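Long-range contacts in uncharacterized protein conserved in bacteria (Streptococcus suis, PDB 4FZQ), which probably helps the bacterium attach to host cells, as the G5 domain of the surface antigen HP0197: residues A[14-19]-A[69-74]; A[40-45]-A[63-68]. The protein carries 1 engineered substitution. All blocks are in the same frame, centred on the assembly; numbering follows the deposited sequence.

Both contacts lie within one elongated G5 domain made of two small three-stranded sheets. Contact 2 joins strands 41-50 and 55-66, the hairpin of the antiparallel sheet. Contact 1 joins strands 18-22 and 71-75 of the mixed sheet. Along the chain the order is 14-19, 40-45, 63-68, 69-74, so contact 1 brackets contact 2. Their centres are about 17 Å apart. The chain passes directly from 63-68 into 69-74, and so from one sheet to the other. Lys17 NZ and Glu67 OE2, 2.6 Å apart, form a salt bridge across this junction. Leu14 packs against Lys41 there. Each contact holds strands of one sheet together; the chain step, the salt bridge and Leu14 join the sheets end to end.

Contact 1: residues A[14-19]-A[69-74]; sequences LPIKEE and QNRILV
Glu18 and Glu19 pair with Arg71 and Ile72 as neighbouring parallel strands in the mixed sheet of the G5 domain. Three backbone hydrogen bonds set the register. Arg71 N donates to Lys17 O at 2.9 Å, and the bond is almost straight (178°). Glu19 then uses both backbone groups: its N donates to Arg71 O, and its O accepts from Leu73 N at 2.7 Å. Before the strands join, a water accepts from Lys17 N and lies within bonding distance of Gln69 O.

Nonpolar contacts flank the pairing. Ile16 CG2 rests on Arg71 CB at 3.7 Å. The Ile72 and Glu19 side chains run side by side, pointing the same way. On that face the Glu19 carboxylate forms salt bridges with Arg21 and with Lys30 of the second subunit. Just before the strand, Asn70 ND2 bonds to Tyr32 OH of that subunit, while Asn70 OD1 sits 3.3 Å from Lys17 CB.

The charged pair lies on the other face. Glu18 and Arg71 run side by side, both with CG opposite the backbone N. Their flat groups are turned 37° apart. Glu18 OE2 meets the edge of the guanidinium, close to its plane. Arg71 NE donates to the anti lone pair of Glu18 OE2 at 2.8 Å, a bent bond (138°) that forms part of a salt bridge.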
ATOM      1  N   LEU A  14       8.847  -8.251   2.431  1.00 33.30           N
ATOM      2  CA  LEU A  14       9.237  -7.086   1.660  1.00 34.54           C
ATOM      3  C   LEU A  14       8.592  -7.174   0.291  1.00 34.33           C
ATOM      4  O   LEU A  14       8.368  -8.268  -0.236  1.00 33.01           O
ATOM      5  CB  LEU A  14      10.749  -7.064   1.473  1.00 36.36           C
ATOM      6  CG  LEU A  14      11.552  -7.041   2.765  1.00 38.95           C
ATOM      7  CD1 LEU A  14      13.034  -7.109   2.456  1.00 40.49           C
ATOM      8  CD2 LEU A  14      11.212  -5.772   3.516  1.00 37.92           C
ATOM      9  N   PRO A  15       8.283  -6.020  -0.304  1.00 30.37           N
ATOM     10  CA  PRO A  15       7.667  -5.971  -1.640  1.00 30.15           C
ATOM     11  C   PRO A  15       8.538  -6.766  -2.625  1.00 29.51           C
ATOM     12  O   PRO A  15       9.766  -6.633  -2.610  1.00 26.99           O
ATOM     13  CB  PRO A  15       7.687  -4.482  -1.973  1.00 30.82           C
ATOM     14  CG  PRO A  15       7.624  -3.823  -0.612  1.00 31.45           C
ATOM     15  CD  PRO A  15       8.537  -4.668   0.228  1.00 28.51           C
ATOM     16  N   ILE A  16       7.924  -7.591  -3.469  1.00 35.88           N
ATOM     17  CA  ILE A  16       8.698  -8.359  -4.439  1.00 35.07           C
ATOM     18  C   ILE A  16       9.304  -7.376  -5.431  1.00 35.31           C
ATOM     19  O   ILE A  16       8.628  -6.467  -5.900  1.00 36.11           O
ATOM     20  CB  ILE A  16       7.822  -9.366  -5.226  1.00 38.57           C
ATOM     21  CG1 ILE A  16       7.497 -10.592  -4.366  1.00 39.93           C
ATOM     22  CG2 ILE A  16       8.558  -9.837  -6.473  1.00 40.32           C
ATOM     23  CD1 ILE A  16       6.557 -10.362  -3.195  1.00 42.95           C
ATOM     24  N   LYS A  17      10.583  -7.533  -5.739  1.00 22.34           N
ATOM     25  CA  LYS A  17      11.205  -6.643  -6.699  1.00 22.12           C
ATOM     26  C   LYS A  17      11.004  -7.287  -8.063  1.00 21.70           C
ATOM     27  O   LYS A  17      11.172  -8.501  -8.208  1.00 19.51           O
ATOM     28  CB  LYS A  17      12.696  -6.485  -6.412  1.00 25.57           C
ATOM     29  CG  LYS A  17      13.022  -5.813  -5.087  1.00 26.97           C
ATOM     30  CD  LYS A  17      14.532  -5.677  -4.936  1.00 31.06           C
ATOM     31  CE  LYS A  17      14.911  -5.027  -3.619  1.00 31.41           C
ATOM     32  NZ  LYS A  17      14.574  -5.918  -2.481  1.00 37.42           N
ATOM     33  N   GLU A  18      10.631  -6.487  -9.061  1.00 22.79           N
ATOM     34  CA  GLU A  18      10.409  -7.030 -10.388  1.00 22.47           C
ATOM     35  C   GLU A  18      11.356  -6.434 -11.413  1.00 21.86           C
ATOM     36  O   GLU A  18      11.350  -5.225 -11.661  1.00 21.39           O
ATOM     37  CB  GLU A  18       8.970  -6.783 -10.840  1.00 25.59           C
ATOM     38  CG  GLU A  18       8.547  -7.633 -12.038  1.00 30.92           C
ATOM     39  CD  GLU A  18       7.130  -7.331 -12.523  1.00 34.75           C
ATOM     40  OE1 GLU A  18       6.933  -6.297 -13.191  1.00 37.46           O
ATOM     41  OE2 GLU A  18       6.208  -8.123 -12.229  1.00 37.73           O
ATOM     42  N   GLU A  19      12.162  -7.291 -12.020  1.00 18.61           N
ATOM     43  CA  GLU A  19      13.091  -6.843 -13.036  1.00 18.78           C
ATOM     44  C   GLU A  19      12.435  -6.930 -14.410  1.00 19.60           C
ATOM     45  O   GLU A  19      11.784  -7.924 -14.723  1.00 19.24           O
ATOM     46  CB  GLU A  19      14.343  -7.718 -13.026  1.00 18.24           C
ATOM     47  CG  GLU A  19      15.299  -7.382 -14.133  1.00 23.71           C
ATOM     48  CD  GLU A  19      16.535  -8.248 -14.139  1.00 27.54           C
ATOM     49  OE1 GLU A  19      16.622  -9.186 -13.311  1.00 31.57           O
ATOM     50  OE2 GLU A  19      17.422  -7.985 -14.981  1.00 30.97           O
ATOM     51  N   GLN A  69      14.145 -12.924  -3.823  1.00 33.51           N
ATOM     52  CA  GLN A  69      14.455 -13.361  -5.172  1.00 33.66           C
ATOM     53  C   GLN A  69      13.617 -12.516  -6.122  1.00 32.62           C
ATOM     54  O   GLN A  69      12.408 -12.388  -5.938  1.00 30.89           O
ATOM     55  CB  GLN A  69      14.110 -14.843  -5.323  1.00 37.12           C
ATOM     56  CG  GLN A  69      14.332 -15.417  -6.711  1.00 41.29           C
ATOM     57  CD  GLN A  69      13.865 -16.860  -6.818  1.00 44.20           C
ATOM     58  OE1 GLN A  69      14.484 -17.762  -6.261  1.00 45.35           O
ATOM     59  NE2 GLN A  69      12.760 -17.081  -7.529  1.00 47.66           N
ATOM     60  N   ASN A  70      14.262 -11.931  -7.125  1.00 27.24           N
ATOM     61  CA  ASN A  70      13.556 -11.097  -8.092  1.00 27.68           C
ATOM     62  C   ASN A  70      12.561 -11.843  -8.968  1.00 27.79           C
ATOM     63  O   ASN A  70      12.745 -13.012  -9.307  1.00 26.78           O
ATOM     64  CB  ASN A  70      14.526 -10.396  -9.048  1.00 28.15           C
ATOM     65  CG  ASN A  70      15.235  -9.214  -8.424  1.00 31.32           C
ATOM     66  OD1 ASN A  70      14.912  -8.784  -7.314  1.00 33.14           O
ATOM     67  ND2 ASN A  70      16.210  -8.668  -9.150  1.00 29.52           N
ATOM     68  N   ARG A  71      11.500 -11.138  -9.325  1.00 29.41           N
ATOM     69  CA  ARG A  71      10.505 -11.652 -10.232  1.00 28.83           C
ATOM     70  C   ARG A  71      11.081 -11.076 -11.528  1.00 30.12           C
ATOM     71  O   ARG A  71      11.410  -9.886 -11.587  1.00 30.90           O
ATOM     72  CB  ARG A  71       9.157 -11.020  -9.907  1.00 30.38           C
ATOM     73  CG  ARG A  71       8.023 -11.350 -10.857  1.00 33.62           C
ATOM     74  CD  ARG A  71       6.749 -10.656 -10.393  1.00 38.40           C
ATOM     75  NE  ARG A  71       5.689 -10.706 -11.395  1.00 44.42           N
ATOM     76  CZ  ARG A  71       5.049 -11.814 -11.752  1.00 46.61           C
ATOM     77  NH1 ARG A  71       5.360 -12.971 -11.179  1.00 47.47           N
ATOM     78  NH2 ARG A  71       4.108 -11.766 -12.687  1.00 47.25           N
ATOM     79  N   ILE A  72      11.255 -11.896 -12.553  1.00 27.34           N
ATOM     80  CA  ILE A  72      11.809 -11.370 -13.793  1.00 25.65           C
ATOM     81  C   ILE A  72      10.789 -11.375 -14.922  1.00 25.61           C
ATOM     82  O   ILE A  72      10.266 -12.428 -15.299  1.00 24.00           O
ATOM     83  CB  ILE A  72      13.064 -12.165 -14.261  1.00 25.39           C
ATOM     84  CG1 ILE A  72      14.265 -11.871 -13.359  1.00 26.64           C
ATOM     85  CG2 ILE A  72      13.444 -11.753 -15.665  1.00 23.75           C
ATOM     86  CD1 ILE A  72      14.130 -10.838 -12.235  1.00 42.95           C
ATOM     87  N   LEU A  73      10.509 -10.191 -15.459  1.00 22.57           N
ATOM     88  CA  LEU A  73       9.577 -10.072 -16.568  1.00 23.71           C
ATOM     89  C   LEU A  73      10.409  -9.821 -17.825  1.00 23.38           C
ATOM     90  O   LEU A  73      11.219  -8.895 -17.868  1.00 21.23           O
ATOM     91  CB  LEU A  73       8.604  -8.914 -16.347  1.00 26.14           C
ATOM     92  CG  LEU A  73       7.427  -8.921 -17.335  1.00 30.20           C
ATOM     93  CD1 LEU A  73       6.490 -10.059 -16.953  1.00 30.43           C
ATOM     94  CD2 LEU A  73       6.678  -7.596 -17.317  1.00 30.11           C
ATOM     95  N   VAL A  74      10.220 -10.661 -18.835  1.00 23.15           N
ATOM     96  CA  VAL A  74      10.961 -10.539 -20.088  1.00 24.11           C
ATOM     97  C   VAL A  74      10.014 -10.085 -21.197  1.00 25.93           C
ATOM     98  O   VAL A  74       8.981 -10.706 -21.432  1.00 24.75           O
ATOM     99  CB  VAL A  74      11.613 -11.894 -20.485  1.00 25.51           C
ATOM    100  CG1 VAL A  74      12.545 -11.694 -21.657  1.00 27.32           C
ATOM    101  CG2 VAL A  74      12.394 -12.475 -19.306  1.00 24.71           C
TER
HETATM  102  O   HOH W   1      11.877  -9.743  -4.489  1.00 30.83           O

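Contact 2: residues A[40-45]-A[63-68]; sequences GKKVSV and ETVVEG
Lys42 and Glu63 meet on one face of an antiparallel strand pair, with Val65 and Ser44 beside them. Lys42 is fully stretched, its chi1 of 175° setting CG opposite the backbone N. This carries CG past Val65 CG2 at 4.1 Å and brings CE to 3.8 Å from Glu63 OE2. The charged ends do not quite meet: Lys42 NZ and Glu63 OE2 are 4.6 Å apart, beyond a salt bridge. The two side chains cross at a slant. Ser44 OG, turned to the side of its own N (chi1 -59°), lies 3.8 Å from Glu63 CG.

The opposite face carries Lys41, Val43, Thr64 and Val66. The far end of Lys41 leaves the strand pair, but its CB lies 4.4 Å from Val66 CB. Thr64 OG1 is bridged by a water to Val43 O. It also hydrogen-bonds Thr64 OG1 of the third subunit.

Two hydrogen-bonded pairs hold the backbones. Lys41 and Val66 exchange two bonds, with Val66 N to Lys41 O at 2.7 Å. Val43 and Thr64 do the same, and Thr64 N to Val43 O is nearly straight (175°). Beyond them the chains close in, with Gly40 CA 3.5 Å from Gly68 N.

Strand 55-66 pairs antiparallel with a strand of the third subunit, so the sheet continues across the interface. Within the chain, this is the open end of an antiparallel beta hairpin, strands 41-50 and 55-66, in the G5 domain.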
ATOM      1  N   GLY A  40      11.314 -10.669  -0.113  1.00 30.68           N
ATOM      2  CA  GLY A  40      12.434 -10.517   0.788  1.00 30.26           C
ATOM      3  C   GLY A  40      11.876 -10.564   2.205  1.00 30.47           C
ATOM      4  O   GLY A  40      10.680 -10.766   2.404  1.00 30.03           O
ATOM      5  N   LYS A  41      12.713 -10.327   3.200  1.00 30.94           N
ATOM      6  CA  LYS A  41      12.235 -10.441   4.563  1.00 32.43           C
ATOM      7  C   LYS A  41      12.838  -9.433   5.542  1.00 31.04           C
ATOM      8  O   LYS A  41      14.027  -9.123   5.484  1.00 30.26           O
ATOM      9  CB  LYS A  41      12.537 -11.867   5.020  1.00 35.28           C
ATOM     10  CG  LYS A  41      11.696 -12.401   6.141  1.00 43.22           C
ATOM     11  CD  LYS A  41      11.917 -13.914   6.266  1.00 49.27           C
ATOM     12  CE  LYS A  41      11.446 -14.653   5.007  1.00 52.12           C
ATOM     13  NZ  LYS A  41      11.604 -16.132   5.111  1.00 52.87           N
ATOM     14  N   LYS A  42      12.004  -8.919   6.434  1.00 28.00           N
ATOM     15  CA  LYS A  42      12.466  -7.991   7.462  1.00 27.88           C
ATOM     16  C   LYS A  42      12.032  -8.605   8.783  1.00 27.47           C
ATOM     17  O   LYS A  42      10.854  -8.591   9.128  1.00 26.62           O
ATOM     18  CB  LYS A  42      11.828  -6.627   7.287  1.00 27.92           C
ATOM     19  CG  LYS A  42      12.155  -5.621   8.368  1.00 33.87           C
ATOM     20  CD  LYS A  42      11.434  -4.320   8.059  1.00 39.13           C
ATOM     21  CE  LYS A  42      11.402  -3.382   9.245  1.00 43.17           C
ATOM     22  NZ  LYS A  42      10.391  -2.292   9.035  1.00 44.64           N
ATOM     23  N   VAL A  43      12.990  -9.174   9.506  1.00 24.53           N
ATOM     24  CA  VAL A  43      12.701  -9.808  10.787  1.00 25.18           C
ATOM     25  C   VAL A  43      13.139  -8.965  11.976  1.00 24.98           C
ATOM     26  O   VAL A  43      14.306  -8.596  12.093  1.00 25.06           O
ATOM     27  CB  VAL A  43      13.394 -11.164  10.906  1.00 24.18           C
ATOM     28  CG1 VAL A  43      13.121 -11.751  12.253  1.00 25.61           C
ATOM     29  CG2 VAL A  43      12.910 -12.092   9.814  1.00 25.59           C
ATOM     30  N   SER A  44      12.190  -8.656  12.850  1.00 24.23           N
ATOM     31  CA  SER A  44      12.485  -7.881  14.036  1.00 22.97           C
ATOM     32  C   SER A  44      12.314  -8.767  15.259  1.00 24.14           C
ATOM     33  O   SER A  44      11.350  -9.535  15.357  1.00 22.95           O
ATOM     34  CB  SER A  44      11.544  -6.683  14.147  1.00 23.34           C
ATOM     35  OG  SER A  44      11.641  -5.841  13.026  1.00 23.32           O
ATOM     36  N   VAL A  45      13.268  -8.677  16.179  1.00 24.93           N
ATOM     37  CA  VAL A  45      13.186  -9.434  17.418  1.00 24.42           C
ATOM     38  C   VAL A  45      12.869  -8.407  18.493  1.00 23.82           C
ATOM     39  O   VAL A  45      13.580  -7.409  18.635  1.00 21.57           O
ATOM     40  CB  VAL A  45      14.510 -10.126  17.768  1.00 26.37           C
ATOM     41  CG1 VAL A  45      14.404 -10.768  19.154  1.00 25.58           C
ATOM     42  CG2 VAL A  45      14.838 -11.181  16.731  1.00 24.57           C
ATOM     43  N   GLU A  63      16.982  -5.938  14.071  1.00 38.05           N
ATOM     44  CA  GLU A  63      16.224  -5.849  12.841  1.00 40.12           C
ATOM     45  C   GLU A  63      17.124  -6.347  11.705  1.00 41.16           C
ATOM     46  O   GLU A  63      18.163  -5.748  11.402  1.00 41.08           O
ATOM     47  CB  GLU A  63      15.816  -4.392  12.644  1.00 41.94           C
ATOM     48  CG  GLU A  63      14.723  -4.125  11.653  1.00 46.26           C
ATOM     49  CD  GLU A  63      14.347  -2.656  11.638  1.00 52.38           C
ATOM     50  OE1 GLU A  63      13.753  -2.181  12.631  1.00 54.34           O
ATOM     51  OE2 GLU A  63      14.658  -1.965  10.641  1.00 55.72           O
ATOM     52  N   THR A  64      16.716  -7.455  11.095  1.00 29.55           N
ATOM     53  CA  THR A  64      17.456  -8.088  10.015  1.00 28.98           C
ATOM     54  C   THR A  64      16.704  -8.018   8.693  1.00 28.56           C
ATOM     55  O   THR A  64      15.557  -8.433   8.605  1.00 30.86           O
ATOM     56  CB  THR A  64      17.700  -9.561  10.342  1.00 30.59           C
ATOM     57  OG1 THR A  64      18.434  -9.662  11.568  1.00 30.39           O
ATOM     58  CG2 THR A  64      18.466 -10.246   9.217  1.00 30.65           C
ATOM     59  N   VAL A  65      17.354  -7.500   7.661  1.00 36.86           N
ATOM     60  CA  VAL A  65      16.728  -7.402   6.352  1.00 33.97           C
ATOM     61  C   VAL A  65      17.425  -8.350   5.387  1.00 33.51           C
ATOM     62  O   VAL A  65      18.621  -8.225   5.155  1.00 34.62           O
ATOM     63  CB  VAL A  65      16.809  -5.967   5.804  1.00 34.65           C
ATOM     64  CG1 VAL A  65      16.443  -5.948   4.337  1.00 36.13           C
ATOM     65  CG2 VAL A  65      15.857  -5.067   6.577  1.00 32.43           C
ATOM     66  N   VAL A  66      16.676  -9.302   4.833  1.00 22.86           N
ATOM     67  CA  VAL A  66      17.230 -10.263   3.896  1.00 21.24           C
ATOM     68  C   VAL A  66      16.640 -10.077   2.498  1.00 23.44           C
ATOM     69  O   VAL A  66      15.424 -10.132   2.321  1.00 22.08           O
ATOM     70  CB  VAL A  66      16.924 -11.682   4.339  1.00 23.64           C
ATOM     71  CG1 VAL A  66      17.699 -12.671   3.468  1.00 22.63           C
ATOM     72  CG2 VAL A  66      17.265 -11.855   5.805  1.00 24.06           C
ATOM     73  N   GLU A  67      17.498  -9.857   1.507  1.00 31.04           N
ATOM     74  CA  GLU A  67      17.038  -9.672   0.137  1.00 32.48           C
ATOM     75  C   GLU A  67      16.311 -10.920  -0.340  1.00 33.43           C
ATOM     76  O   GLU A  67      16.651 -12.032   0.053  1.00 32.50           O
ATOM     77  CB  GLU A  67      18.218  -9.394  -0.795  1.00 35.99           C
ATOM     78  CG  GLU A  67      17.829  -9.269  -2.266  1.00 41.60           C
ATOM     79  CD  GLU A  67      16.935  -8.060  -2.539  1.00 47.41           C
ATOM     80  OE1 GLU A  67      17.447  -6.913  -2.472  1.00 48.31           O
ATOM     81  OE2 GLU A  67      15.722  -8.262  -2.807  1.00 47.33           O
ATOM     82  N   GLY A  68      15.311 -10.735  -1.195  1.00 28.52           N
ATOM     83  CA  GLY A  68      14.572 -11.875  -1.700  1.00 27.83           C
ATOM     84  C   GLY A  68      15.037 -12.289  -3.079  1.00 29.13           C
ATOM     85  O   GLY A  68      16.177 -12.043  -3.473  1.00 31.02           O
TER
HETATM   86  O   HOH W   2      16.662  -9.066  13.675  1.00 35.57           O
HETATM   87  O   HOH W   3      11.660  -3.407  12.764  1.00 35.95           O